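Local coordinates for protein 2-C-methyl-D-erythritol 2,4-cyclodiphosphate synthase (Francisella tularensis subsp. tularensis, PDB 3RE3) that probably catalyses, as a trimer, cyclisation of a cytidine-diphospho-methylerythritol phosphate to 2-C-methyl-D-erythritol 2,4-cyclodiphosphate in the non-mevalonate isoprenoid pathway, at residues 53-58 against 84-89; 121-124 against 129-132. One frame throughout, in Å; residues are numbered along the deposited sequence. Where two conformers were deposited one is given.

Interaction 1: 53-58 against 84-89. With NA (sodium ion), chain F.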
ATOM      1  N   ALA A  53      10.574   0.850   5.026  1.00 43.35           N
ATOM      2  CA  ALA A  53       9.485   1.288   5.893  1.00 45.46           C
ATOM      3  C   ALA A  53      10.042   1.966   7.144  1.00 45.35           C
ATOM      4  O   ALA A  53       9.545   3.002   7.599  1.00 43.12           O
ATOM      5  CB  ALA A  53       8.595   0.111   6.276  1.00 35.39           C
ATOM      6  N   ILE A  54      11.086   1.364   7.690  1.00 42.48           N
ATOM      7  CA  ILE A  54      11.701   1.854   8.911  1.00 46.24           C
ATOM      8  C   ILE A  54      12.392   3.201   8.689  1.00 49.28           C
ATOM      9  O   ILE A  54      12.148   4.148   9.426  1.00 51.38           O
ATOM     10  CB  ILE A  54      12.649   0.804   9.501  1.00 45.81           C
ATOM     11  CG1 ILE A  54      11.822  -0.289  10.183  1.00 46.80           C
ATOM     12  CG2 ILE A  54      13.608   1.433  10.490  1.00 41.99           C
ATOM     13  CD1 ILE A  54      12.595  -1.533  10.546  1.00 41.66           C
ATOM     14  N   LEU A  55      13.232   3.299   7.666  1.00 41.16           N
ATOM     15  CA  LEU A  55      13.854   4.571   7.339  1.00 43.36           C
ATOM     16  C   LEU A  55      12.776   5.549   6.940  1.00 48.57           C
ATOM     17  O   LEU A  55      12.891   6.745   7.180  1.00 51.68           O
ATOM     18  CB  LEU A  55      14.858   4.411   6.212  1.00 43.33           C
ATOM     19  CG  LEU A  55      15.949   3.403   6.559  1.00 45.82           C
ATOM     20  CD1 LEU A  55      16.776   3.010   5.363  1.00 36.82           C
ATOM     21  CD2 LEU A  55      16.837   3.962   7.641  1.00 36.21           C
ATOM     22  N   GLY A  56      11.720   5.034   6.326  1.00 39.15           N
ATOM     23  CA  GLY A  56      10.599   5.883   5.981  1.00 47.48           C
ATOM     24  C   GLY A  56       9.994   6.529   7.215  1.00 44.77           C
ATOM     25  O   GLY A  56       9.864   7.742   7.298  1.00 44.81           O
ATOM     26  N   ALA A  57       9.624   5.704   8.181  1.00 36.84           N
ATOM     27  CA  ALA A  57       9.062   6.206   9.430  1.00 40.28           C
ATOM     28  C   ALA A  57       9.937   7.279  10.098  1.00 45.07           C
ATOM     29  O   ALA A  57       9.417   8.232  10.652  1.00 59.40           O
ATOM     30  CB  ALA A  57       8.806   5.047  10.392  1.00 37.71           C
ATOM     31  N   LEU A  58      11.255   7.132   9.993  1.00 42.15           N
ATOM     32  CA  LEU A  58      12.216   8.053  10.594  1.00 43.93           C
ATOM     33  C   LEU A  58      12.565   9.304   9.763  1.00 51.96           C
ATOM     34  O   LEU A  58      13.402  10.084  10.194  1.00 50.80           O
ATOM     35  CB  LEU A  58      13.528   7.315  10.888  1.00 43.84           C
ATOM     36  CG  LEU A  58      13.542   6.019  11.703  1.00 49.69           C
ATOM     37  CD1 LEU A  58      14.960   5.490  11.849  1.00 45.36           C
ATOM     38  CD2 LEU A  58      12.927   6.215  13.074  1.00 51.58           C
ATOM     39  N   ALA A  84      20.302  -5.397  10.141  1.00 62.98           N
ATOM     40  CA  ALA A  84      20.980  -5.179  11.402  1.00 59.53           C
ATOM     41  C   ALA A  84      21.524  -3.753  11.486  1.00 57.50           C
ATOM     42  O   ALA A  84      21.569  -3.160  12.561  1.00 61.22           O
ATOM     43  CB  ALA A  84      22.075  -6.205  11.609  1.00 55.38           C
ATOM     44  N   GLU A  85      21.922  -3.181  10.359  1.00 47.89           N
ATOM     45  CA  GLU A  85      22.349  -1.791  10.396  1.00 57.79           C
ATOM     46  C   GLU A  85      21.160  -0.874  10.631  1.00 59.20           C
ATOM     47  O   GLU A  85      21.258   0.094  11.369  1.00 58.94           O
ATOM     48  CB  GLU A  85      23.109  -1.403   9.132  1.00 69.82           C
ATOM     49  CG  GLU A  85      24.618  -1.363   9.327  1.00 84.81           C
ATOM     50  CD  GLU A  85      25.157  -2.599  10.033  1.00 99.91           C
ATOM     51  OE1 GLU A  85      26.036  -2.443  10.909  1.00102.81           O
ATOM     52  OE2 GLU A  85      24.711  -3.725   9.714  1.00105.38           O
ATOM     53  N   ILE A  86      20.029  -1.189  10.011  1.00 55.31           N
ATOM     54  CA  ILE A  86      18.808  -0.429  10.240  1.00 57.63           C
ATOM     55  C   ILE A  86      18.371  -0.515  11.711  1.00 64.11           C
ATOM     56  O   ILE A  86      17.836   0.446  12.268  1.00 57.29           O
ATOM     57  CB  ILE A  86      17.675  -0.855   9.260  1.00 52.37           C
ATOM     58  CG1 ILE A  86      17.791  -0.063   7.963  1.00 53.18           C
ATOM     59  CG2 ILE A  86      16.301  -0.617   9.852  1.00 49.08           C
ATOM     60  CD1 ILE A  86      19.059  -0.356   7.191  1.00 59.61           C
ATOM     61  N   LYS A  87      18.617  -1.656  12.348  1.00 62.78           N
ATOM     62  CA  LYS A  87      18.332  -1.800  13.775  1.00 59.92           C
ATOM     63  C   LYS A  87      19.160  -0.806  14.605  1.00 64.16           C
ATOM     64  O   LYS A  87      18.653  -0.193  15.539  1.00 67.39           O
ATOM     65  CB  LYS A  87      18.582  -3.246  14.219  1.00 66.35           C
ATOM     66  CG  LYS A  87      18.774  -3.453  15.719  1.00 72.28           C
ATOM     67  CD  LYS A  87      17.539  -3.079  16.498  1.00 77.50           C
ATOM     68  CE  LYS A  87      17.704  -3.409  17.960  1.00 85.07           C
ATOM     69  NZ  LYS A  87      16.549  -2.909  18.750  1.00 89.22           N
ATOM     70  N   LYS A  88      20.431  -0.641  14.250  1.00 62.51           N
ATOM     71  CA  LYS A  88      21.296   0.315  14.922  1.00 54.15           C
ATOM     72  C   LYS A  88      20.852   1.754  14.660  1.00 59.10           C
ATOM     73  O   LYS A  88      20.756   2.557  15.588  1.00 63.18           O
ATOM     74  CB  LYS A  88      22.744   0.156  14.469  1.00 61.44           C
ATOM     75  CG  LYS A  88      23.474  -1.090  14.954  1.00 65.59           C
ATOM     76  CD  LYS A  88      24.919  -1.041  14.449  1.00 80.61           C
ATOM     77  CE  LYS A  88      25.555  -2.422  14.294  1.00 90.34           C
ATOM     78  NZ  LYS A  88      26.954  -2.329  13.763  1.00 88.89           N
HETATM   79  N   MSE A  89      20.606   2.096  13.400  1.00 60.34           N
HETATM   80  CA  MSE A  89      20.138   3.442  13.073  1.00 66.60           C
HETATM   81  C   MSE A  89      18.889   3.745  13.877  1.00 69.32           C
HETATM   82  O   MSE A  89      18.744   4.828  14.436  1.00 78.98           O
HETATM   83  CB  MSE A  89      19.857   3.581  11.580  1.00 68.34           C
HETATM   84  CG  MSE A  89      21.076   3.291  10.716  1.00 79.61           C
HETATM   85 SE   MSE A  89      20.859   3.654   8.797  0.50 83.15          SE
HETATM   86  CE  MSE A  89      22.753   3.814   8.331  1.00182.44           C
TER
HETATM   87 NA    NA F 165       8.312  10.150   7.874  1.00 70.52          NA
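No ring or amide plane enters the meeting of Ile-54 and Leu-55 with Ile-86 and Met-89, here a selenomethionine: it is aliphatic throughout. The one flat side-chain group of these segments, the carboxylate of Glu-85, stands well apart from 53-58, where Lys-88 NZ meets OE1 nearly head-on at 3.0 Å in a salt bridge along the helix. In the interface Ile-86 is divided between two neighbours. Its CG2, anti to the backbone N, packs against Ile-54 CG2 at 3.4 Å and also touches CD1 of that residue. The side chains of Ile-86 and Leu-55 cross at about a right angle, CG1 of the isoleucine reaching Leu-55 CD2 at 4.1 Å and lying close to both leucine methyls. One turn on, the extended Met-89 brings SE within 4.2 Å of Leu-55 CD2. On the other side of helix 45-57, Gly-56 O binds a sodium ion at 2.9 Å, which Asn-99 OD1 of the second subunit also coordinates. Ala-53 covers Val-156 and Cys-158 of strand 151-161. The short helical segments run nearly parallel at 18°, their axes 10.5 Å apart: helix 45-57 lies on the sheet and helix 79-92 packs against its outer side, in the alpha/beta fold of the YgbB family.

Interaction 2: 121-124 against 129-132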
ATOM      1  N   CYS A 121      13.225 -15.316  12.216  1.00 43.29           N
ATOM      2  CA  CYS A 121      14.469 -14.761  11.726  1.00 59.51           C
ATOM      3  C   CYS A 121      14.529 -13.252  11.930  1.00 62.29           C
ATOM      4  O   CYS A 121      15.502 -12.736  12.458  1.00 60.11           O
ATOM      5  CB  CYS A 121      14.633 -15.093  10.235  1.00 57.12           C
ATOM      6  SG  CYS A 121      15.974 -14.242   9.413  1.00 81.31           S
ATOM      7  N   LEU A 122      13.493 -12.545  11.498  1.00 54.44           N
ATOM      8  CA  LEU A 122      13.527 -11.095  11.544  1.00 44.33           C
ATOM      9  C   LEU A 122      13.247 -10.556  12.949  1.00 49.22           C
ATOM     10  O   LEU A 122      13.862  -9.585  13.376  1.00 51.05           O
ATOM     11  CB  LEU A 122      12.553 -10.495  10.533  1.00 44.98           C
ATOM     12  CG  LEU A 122      12.486 -11.066   9.111  1.00 50.58           C
ATOM     13  CD1 LEU A 122      11.275 -10.482   8.406  1.00 39.08           C
ATOM     14  CD2 LEU A 122      13.749 -10.821   8.301  1.00 49.47           C
ATOM     15  N   ALA A 123      12.313 -11.174  13.658  1.00 43.64           N
ATOM     16  CA  ALA A 123      12.051 -10.774  15.031  1.00 43.75           C
ATOM     17  C   ALA A 123      13.345 -10.845  15.836  1.00 53.70           C
ATOM     18  O   ALA A 123      13.583 -10.029  16.726  1.00 56.04           O
ATOM     19  CB  ALA A 123      10.991 -11.664  15.669  1.00 39.35           C
ATOM     20  N   ASN A 124      14.159 -11.848  15.530  0.72 50.80           N
ATOM     21  CA  ASN A 124      15.405 -12.045  16.238  0.72 50.00           C
ATOM     22  C   ASN A 124      16.363 -10.905  15.968  0.72 49.94           C
ATOM     23  O   ASN A 124      16.872 -10.284  16.889  0.72 52.64           O
ATOM     24  CB  ASN A 124      16.042 -13.380  15.857  0.72 48.23           C
ATOM     25  CG  ASN A 124      17.250 -13.710  16.709  0.72 47.48           C
ATOM     26  OD1 ASN A 124      17.116 -14.115  17.856  0.72 49.90           O
ATOM     27  ND2 ASN A 124      18.434 -13.534  16.153  0.72 49.29           N
ATOM     28  N   GLN A 129       9.261  -9.147  19.605  1.00 49.67           N
ATOM     29  CA  GLN A 129       8.499 -10.381  19.681  1.00 54.26           C
ATOM     30  C   GLN A 129       8.007 -10.802  18.297  1.00 53.93           C
ATOM     31  O   GLN A 129       7.698  -9.965  17.445  1.00 46.50           O
ATOM     32  CB  GLN A 129       7.317 -10.216  20.639  1.00 65.25           C
ATOM     33  CG  GLN A 129       7.731  -9.990  22.073  1.00 85.09           C
ATOM     34  CD  GLN A 129       8.789 -10.983  22.514  1.00110.53           C
ATOM     35  OE1 GLN A 129       8.520 -12.182  22.639  1.00118.02           O
ATOM     36  NE2 GLN A 129      10.010 -10.493  22.733  1.00117.73           N
ATOM     37  N   ILE A 130       7.937 -12.105  18.076  1.00 52.04           N
ATOM     38  CA  ILE A 130       7.375 -12.613  16.838  1.00 44.32           C
ATOM     39  C   ILE A 130       5.996 -11.999  16.615  1.00 44.25           C
ATOM     40  O   ILE A 130       5.597 -11.730  15.476  1.00 51.22           O
ATOM     41  CB  ILE A 130       7.284 -14.148  16.847  1.00 43.71           C
ATOM     42  CG1 ILE A 130       8.661 -14.745  16.588  1.00 50.58           C
ATOM     43  CG2 ILE A 130       6.342 -14.646  15.780  1.00 48.68           C
ATOM     44  CD1 ILE A 130       8.745 -16.223  16.905  1.00 51.28           C
ATOM     45  N   SER A 131       5.283 -11.750  17.703  1.00 34.44           N
ATOM     46  CA  SER A 131       3.923 -11.252  17.604  1.00 46.55           C
ATOM     47  C   SER A 131       3.898  -9.786  17.205  1.00 50.15           C
ATOM     48  O   SER A 131       2.850  -9.223  16.888  1.00 47.17           O
ATOM     49  CB  SER A 131       3.186 -11.456  18.925  1.00 47.37           C
ATOM     50  OG  SER A 131       3.903 -10.880  20.006  1.00 60.26           O
ATOM     51  N   GLN A 132       5.065  -9.166  17.223  1.00 43.20           N
ATOM     52  CA  GLN A 132       5.175  -7.796  16.785  1.00 41.52           C
ATOM     53  C   GLN A 132       5.466  -7.649  15.301  1.00 42.71           C
ATOM     54  O   GLN A 132       5.501  -6.525  14.807  1.00 55.97           O
ATOM     55  CB  GLN A 132       6.292  -7.112  17.531  1.00 47.19           C
ATOM     56  CG  GLN A 132       5.969  -6.733  18.948  1.00 47.19           C
ATOM     57  CD  GLN A 132       7.175  -6.127  19.605  1.00 53.10           C
ATOM     58  OE1 GLN A 132       8.035  -6.840  20.115  1.00 64.44           O
ATOM     59  NE2 GLN A 132       7.277  -4.808  19.550  1.00 45.63           N
TER
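Ala-123 presents its single methyl to the backbone and side chain of Ile-130, just beyond the end of the same helix. CB lies 3.9 Å from Ile-130 N and equally near CA, so the methyl bears on the start of the short 3-10 turn as much as on a side chain. Ile-130 adds one branch: with chi1 at -77°, CG1 stands beside its own backbone N, the part of the residue that Ala-123 approaches, and comes to 4.0 Å from Ala-123 CB. The methyl also rests against the carbonyl carbon of Gln-129, so that it meets the peptide joining the two residues, while the side chain of that glutamine, which sets off away from the helix, takes no part. The turn is braced from within. Gln-132 N donates to Gln-129 O at 2.8 Å, and Gln-132 OE1 in return accepts from Gln-129 N at 2.7 Å. That second bond is nearly straight (171° at the hydrogen), although the donor sits 25° from the carbonyl plane of the amide. Gln-132 NE2 is hydrogen-bonded to Ser-98 O, which would fix the orientation of the amide from its other end. Arg-7 of the third subunit binds Ser-131 O. Beneath, Ala-123 also touches Ile-133 of strand 133-138; helix 115-126 and this turn thus form the return part of a beta-alpha-beta crossover linking the adjacent parallel strands 96-105 and 133-138.

How the interactions relate
Interaction 1 belongs to the core and interaction 2 lies nearer the surface, with centres 15 Å apart and no atoms in touch. The first joins two separate helices, 45-57 and 79-92, through aliphatic side chains and the selenium of a selenomethionine; the second folds the end of one crossover back on itself, with a single methyl and a hydrogen-bonded turn. Leu-122 relates them: from helix 115-126 it packs on Leu-46 and Ile-47 of one helix of interaction 1 and on Leu-83 of the other. Both reach the subunit interfaces through backbone carbonyls, one by way of a sodium ion shared with the second subunit, the other through an arginine of the third.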